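Local coordinates for protein glycosyl transferase family 9 (Veillonella parvula, PDB 3TOV) that probably transfers a sugar, heptose in related enzymes, from an activated nucleotide donor to an acceptor, as a GT-B glycosyltransferase of family 9, at residues A[25-30]-A[158-163]; A[136-141]-A[296-301]. All blocks are in the same frame, centred on the assembly; numbering follows the deposited sequence.

Contact 1 (A[25-30]-A[158-163])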
# COMPACT_ATOMS: atom_id res chain seq x y z
N THR A 25 -4.50 -3.01 -5.45
CA THR A 25 -5.62 -3.56 -6.21
C THR A 25 -6.78 -2.58 -6.20
O THR A 25 -7.83 -2.83 -6.78
CB THR A 25 -6.13 -4.88 -5.60
OG1 THR A 25 -6.74 -4.63 -4.33
CG2 THR A 25 -4.99 -5.87 -5.44
N THR A 26 -6.57 -1.45 -5.53
CA THR A 26 -7.67 -0.54 -5.27
C THR A 26 -8.11 0.33 -6.47
O THR A 26 -9.31 0.63 -6.60
CB THR A 26 -7.39 0.29 -4.00
OG1 THR A 26 -8.62 0.50 -3.28
CG2 THR A 26 -6.74 1.63 -4.33
N PRO A 27 -7.16 0.72 -7.34
CA PRO A 27 -7.47 1.48 -8.55
C PRO A 27 -8.14 0.59 -9.61
O PRO A 27 -9.05 1.02 -10.33
CB PRO A 27 -6.09 1.94 -9.05
CG PRO A 27 -5.15 1.68 -7.94
CD PRO A 27 -5.71 0.50 -7.22
N PHE A 28 -7.65 -0.64 -9.72
CA PHE A 28 -8.35 -1.69 -10.45
C PHE A 28 -9.84 -1.79 -10.03
O PHE A 28 -10.73 -1.99 -10.87
CB PHE A 28 -7.61 -3.00 -10.20
CG PHE A 28 -8.42 -4.23 -10.48
CD1 PHE A 28 -8.23 -4.94 -11.64
CD2 PHE A 28 -9.36 -4.67 -9.57
CE1 PHE A 28 -8.97 -6.08 -11.90
CE2 PHE A 28 -10.11 -5.81 -9.82
CZ PHE A 28 -9.91 -6.52 -10.99
N LEU A 29 -10.10 -1.64 -8.74
CA LEU A 29 -11.46 -1.74 -8.23
C LEU A 29 -12.33 -0.57 -8.61
O LEU A 29 -13.56 -0.66 -8.59
CB LEU A 29 -11.44 -1.85 -6.73
CG LEU A 29 -11.34 -3.27 -6.21
CD1 LEU A 29 -11.25 -3.20 -4.72
CD2 LEU A 29 -12.58 -4.00 -6.67
N GLU A 30 -11.69 0.56 -8.91
CA GLU A 30 -12.41 1.73 -9.38
C GLU A 30 -12.75 1.50 -10.84
O GLU A 30 -13.87 1.75 -11.27
CB GLU A 30 -11.57 2.98 -9.24
CG GLU A 30 -12.16 4.19 -9.96
CD GLU A 30 -11.21 5.39 -9.98
OE1 GLU A 30 -9.99 5.21 -9.73
OE2 GLU A 30 -11.69 6.52 -10.25
N SER A 158 -8.06 7.15 -10.37
CA SER A 158 -7.56 8.25 -9.54
C SER A 158 -6.69 7.81 -8.36
O SER A 158 -6.78 8.36 -7.27
CB SER A 158 -8.73 9.07 -9.02
OG SER A 158 -9.81 8.21 -8.76
N GLY A 159 -5.82 6.84 -8.60
CA GLY A 159 -4.81 6.50 -7.63
C GLY A 159 -5.34 5.56 -6.58
O GLY A 159 -6.50 5.16 -6.61
N LEU A 160 -4.45 5.21 -5.64
CA LEU A 160 -4.81 4.41 -4.48
C LEU A 160 -5.73 5.19 -3.54
O LEU A 160 -5.69 6.43 -3.45
CB LEU A 160 -3.57 3.98 -3.73
CG LEU A 160 -2.35 3.62 -4.57
CD1 LEU A 160 -1.15 3.40 -3.67
CD2 LEU A 160 -2.61 2.38 -5.39
N HIS A 161 -6.54 4.44 -2.81
CA HIS A 161 -7.59 5.04 -2.00
C HIS A 161 -7.90 4.14 -0.81
O HIS A 161 -8.01 2.92 -0.94
CB HIS A 161 -8.84 5.24 -2.85
CG HIS A 161 -9.97 5.87 -2.12
ND1 HIS A 161 -11.27 5.44 -2.26
CD2 HIS A 161 -10.00 6.90 -1.25
CE1 HIS A 161 -12.06 6.18 -1.50
NE2 HIS A 161 -11.31 7.07 -0.87
N ILE A 162 -8.02 4.74 0.37
CA ILE A 162 -8.60 4.03 1.49
C ILE A 162 -9.58 4.97 2.14
O ILE A 162 -9.23 6.10 2.49
CB ILE A 162 -7.58 3.58 2.52
CG1 ILE A 162 -6.62 2.58 1.89
CG2 ILE A 162 -8.29 2.93 3.69
CD1 ILE A 162 -5.66 1.95 2.87
N GLU A 163 -10.82 4.51 2.25
CA GLU A 163 -11.89 5.35 2.76
C GLU A 163 -11.86 5.20 4.26
O GLU A 163 -11.94 4.08 4.76
CB GLU A 163 -13.23 4.87 2.22
CG GLU A 163 -14.35 5.88 2.33
CD GLU A 163 -14.12 7.08 1.45
OE1 GLU A 163 -14.79 7.19 0.40
OE2 GLU A 163 -13.26 7.92 1.81
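Glu30 meets Ser158 with both carboxylate oxygens. Its OE1 takes the backbone N-H of Ser158 on the syn lone pair, with Ser158 N 2.8 Å from Glu30 OE1 and an N-H...O angle of 164°. The serine hydroxyl gives the second bond, Ser158 OG to Glu30 OE2 at 2.9 Å; it also arrives on the syn side, but tilted 28° out of the carboxylate plane. Glu30 reaches this far because CG stands anti to its backbone N (chi1 169°) and the chain beyond is extended, which carries the carboxylate out from the helix as far as Ser158.

One turn back, Thr26 lays its methyl against the loop backbone, CG2 being 3.4 Å from Leu160 CA. Its hydroxyl makes a weak hydrogen bond, Thr26 OG1 to His161 O at 3.4 Å. Beside it, Pro27 and Leu160 run alongside each other in the same direction, and touch where Pro27 CG comes 3.7 Å from Leu160 CD2. Gly159, between the polar and apolar ends, has a positive phi that suits glycine.

Farther out, Leu160 also packs on Ile23 and on His274 and Ile277 of helix 271-277, while Phe28 on the same helix as Glu30 rests against Tyr143, Ile144 and Leu147 of helix 139-149. The Gly159 N-H is hydrogen-bonded to Asn157 OD1.

The first turn of helix 26-35 thus holds the connecting segment by apolar contact at one end and by an acid side chain at the other. With one neutral donor on each oxygen, that acid is probably ionised, and the pair of bonds would limit its rotation.

Contact 2 (A[136-141]-A[296-301]). With SO4 (sulfate ion), chain D.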
# COMPACT_ATOMS: atom_id res chain seq x y z
N THR A 136 6.28 -5.20 -17.54
CA THR A 136 6.08 -3.97 -18.27
C THR A 136 5.15 -2.96 -17.61
O THR A 136 5.04 -1.80 -18.02
CB THR A 136 5.68 -4.28 -19.73
OG1 THR A 136 6.74 -3.88 -20.60
CG2 THR A 136 4.39 -3.57 -20.12
N ARG A 137 4.49 -3.38 -16.55
CA ARG A 137 3.62 -2.46 -15.84
C ARG A 137 4.02 -2.27 -14.37
O ARG A 137 4.68 -3.12 -13.78
CB ARG A 137 2.17 -2.91 -15.96
CG ARG A 137 1.41 -2.17 -17.02
CD ARG A 137 0.22 -2.95 -17.48
NE ARG A 137 0.54 -3.78 -18.64
CZ ARG A 137 -0.08 -3.68 -19.82
NH1 ARG A 137 0.27 -4.47 -20.82
NH2 ARG A 137 -1.04 -2.78 -19.99
N HIS A 138 3.67 -1.11 -13.83
CA HIS A 138 3.63 -0.92 -12.39
C HIS A 138 2.57 -1.90 -11.85
O HIS A 138 1.64 -2.27 -12.57
CB HIS A 138 3.25 0.54 -12.11
CG HIS A 138 3.07 0.86 -10.66
ND1 HIS A 138 4.12 1.06 -9.80
CD2 HIS A 138 1.95 1.06 -9.93
CE1 HIS A 138 3.66 1.35 -8.59
NE2 HIS A 138 2.34 1.36 -8.65
N ALA A 139 2.71 -2.34 -10.61
CA ALA A 139 1.80 -3.36 -10.07
C ALA A 139 0.29 -3.01 -10.15
O ALA A 139 -0.56 -3.90 -10.32
CB ALA A 139 2.18 -3.70 -8.65
N ALA A 140 -0.04 -1.73 -10.03
CA ALA A 140 -1.44 -1.34 -10.04
C ALA A 140 -2.00 -1.34 -11.45
O ALA A 140 -3.17 -1.68 -11.67
CB ALA A 140 -1.63 0.02 -9.38
N ASP A 141 -1.16 -0.97 -12.40
CA ASP A 141 -1.54 -0.99 -13.81
C ASP A 141 -1.67 -2.42 -14.30
O ASP A 141 -2.50 -2.72 -15.17
CB ASP A 141 -0.52 -0.24 -14.66
CG ASP A 141 -0.55 1.26 -14.43
OD1 ASP A 141 -1.65 1.80 -14.12
OD2 ASP A 141 0.52 1.91 -14.57
N GLY A 296 6.55 1.15 -6.83
CA GLY A 296 6.77 2.47 -6.30
C GLY A 296 5.48 3.23 -6.07
O GLY A 296 4.39 2.63 -6.09
N PRO A 297 5.59 4.55 -5.85
CA PRO A 297 4.52 5.54 -5.65
C PRO A 297 3.62 5.71 -6.86
O PRO A 297 3.87 6.56 -7.73
CB PRO A 297 5.29 6.83 -5.39
CG PRO A 297 6.59 6.40 -4.87
CD PRO A 297 6.92 5.12 -5.57
N TYR A 298 2.55 4.92 -6.91
CA TYR A 298 1.64 4.96 -8.05
C TYR A 298 0.80 6.22 -8.08
O TYR A 298 0.08 6.50 -7.12
CB TYR A 298 0.71 3.78 -7.98
CG TYR A 298 -0.35 3.78 -9.04
CD1 TYR A 298 -0.04 3.39 -10.34
CD2 TYR A 298 -1.65 4.16 -8.75
CE1 TYR A 298 -1.00 3.36 -11.32
CE2 TYR A 298 -2.63 4.14 -9.73
CZ TYR A 298 -2.29 3.74 -11.01
OH TYR A 298 -3.25 3.70 -12.01
N GLN A 299 0.87 6.95 -9.20
CA GLN A 299 -0.00 8.10 -9.40
C GLN A 299 0.13 9.07 -8.21
O GLN A 299 -0.86 9.62 -7.73
CB GLN A 299 -1.44 7.61 -9.52
CG GLN A 299 -2.37 8.52 -10.26
CD GLN A 299 -3.10 7.78 -11.39
OE1 GLN A 299 -2.48 7.06 -12.18
NE2 GLN A 299 -4.42 7.96 -11.46
N ALA A 300 1.36 9.27 -7.75
CA ALA A 300 1.58 10.03 -6.52
C ALA A 300 2.46 11.27 -6.71
O ALA A 300 3.30 11.33 -7.61
CB ALA A 300 2.18 9.13 -5.45
N HIS A 301 2.26 12.26 -5.84
CA HIS A 301 3.17 13.37 -5.77
C HIS A 301 4.33 12.95 -4.87
O HIS A 301 4.30 13.16 -3.66
CB HIS A 301 2.49 14.63 -5.24
CG HIS A 301 3.37 15.85 -5.25
ND1 HIS A 301 3.20 16.91 -4.39
CD2 HIS A 301 4.43 16.17 -6.04
CE1 HIS A 301 4.11 17.84 -4.64
NE2 HIS A 301 4.87 17.41 -5.64
S SO4 D . 0.13 -5.83 -24.07
O1 SO4 D . -1.06 -6.51 -23.54
O2 SO4 D . 0.52 -4.75 -23.17
O3 SO4 D . 1.22 -6.80 -24.21
O4 SO4 D . -0.16 -5.26 -25.38
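Ala140 sets its CB almost squarely over the centre of the Tyr298 ring, a CH-pi contact with 3.8 Å between CB and the ring centroid. The opposite face is covered, nearer the rim, by CB of Gln299. Tyr298 has its CG anti to the backbone N (chi1 175°), which sends the ring out from the 297-300 turn, type II, to the start of helix 139-149. His138, at the N-cap position of that helix, adopts nearly the same two torsions. Its ring is almost parallel to that of Tyr298 (12°) but slid aside, centroids 5.1 Å apart, so overlap is slight; the Gly296 carbonyl O lies at the imidazole edge, beside CE1, and His138 ND1 is hydrogen-bonded to Phe293 O.

Asp141 comes to the phenol from the ring edge, its carboxylate turned 71° from the ring plane. Tyr298 OH donates to Asp141 OD1 over 3.3 Å, and the same hydroxyl has its stronger partner in Asn157 ND2. With an alanine in place of this tyrosine, the Ala140 methyl would probably face a gap, and Asp141 and Asn157 would lose the hydroxyl they share. Arg137, salt-bridged to Asp133, lies by a sulfate ion probably from the crystallisation liquor, at a distance too short to trust.

One tyrosine therefore donates to Asp141 and accepts from Asn157 through a single hydroxyl, which with Ala140 and Gln299 on its two faces probably limits how the ring can turn.

Overall arrangement
Along the chain the segments alternate: 25-30, 136-141, 158-163, then 296-301. Helix 26-35 of contact 1 and helix 139-149 of contact 2 belong to the half built on the first parallel sheet, which includes strand 10-14; 296-301 leads into strand 302-305, at the edge of the second. Segment 158-163 belongs to the connection that runs on to helix 166-178. Contact 2 thus bridges the two Rossmann-like halves of the GT-B fold, and contact 1 fastens the connection to the first half. Their centres are 12 Å apart, yet they touch: Leu160 CD2 lies 3.9 Å from Tyr298 CD2. GT-B enzymes generally bind substrates in the cleft between the halves, so this continuous packing probably helps set their relative placement.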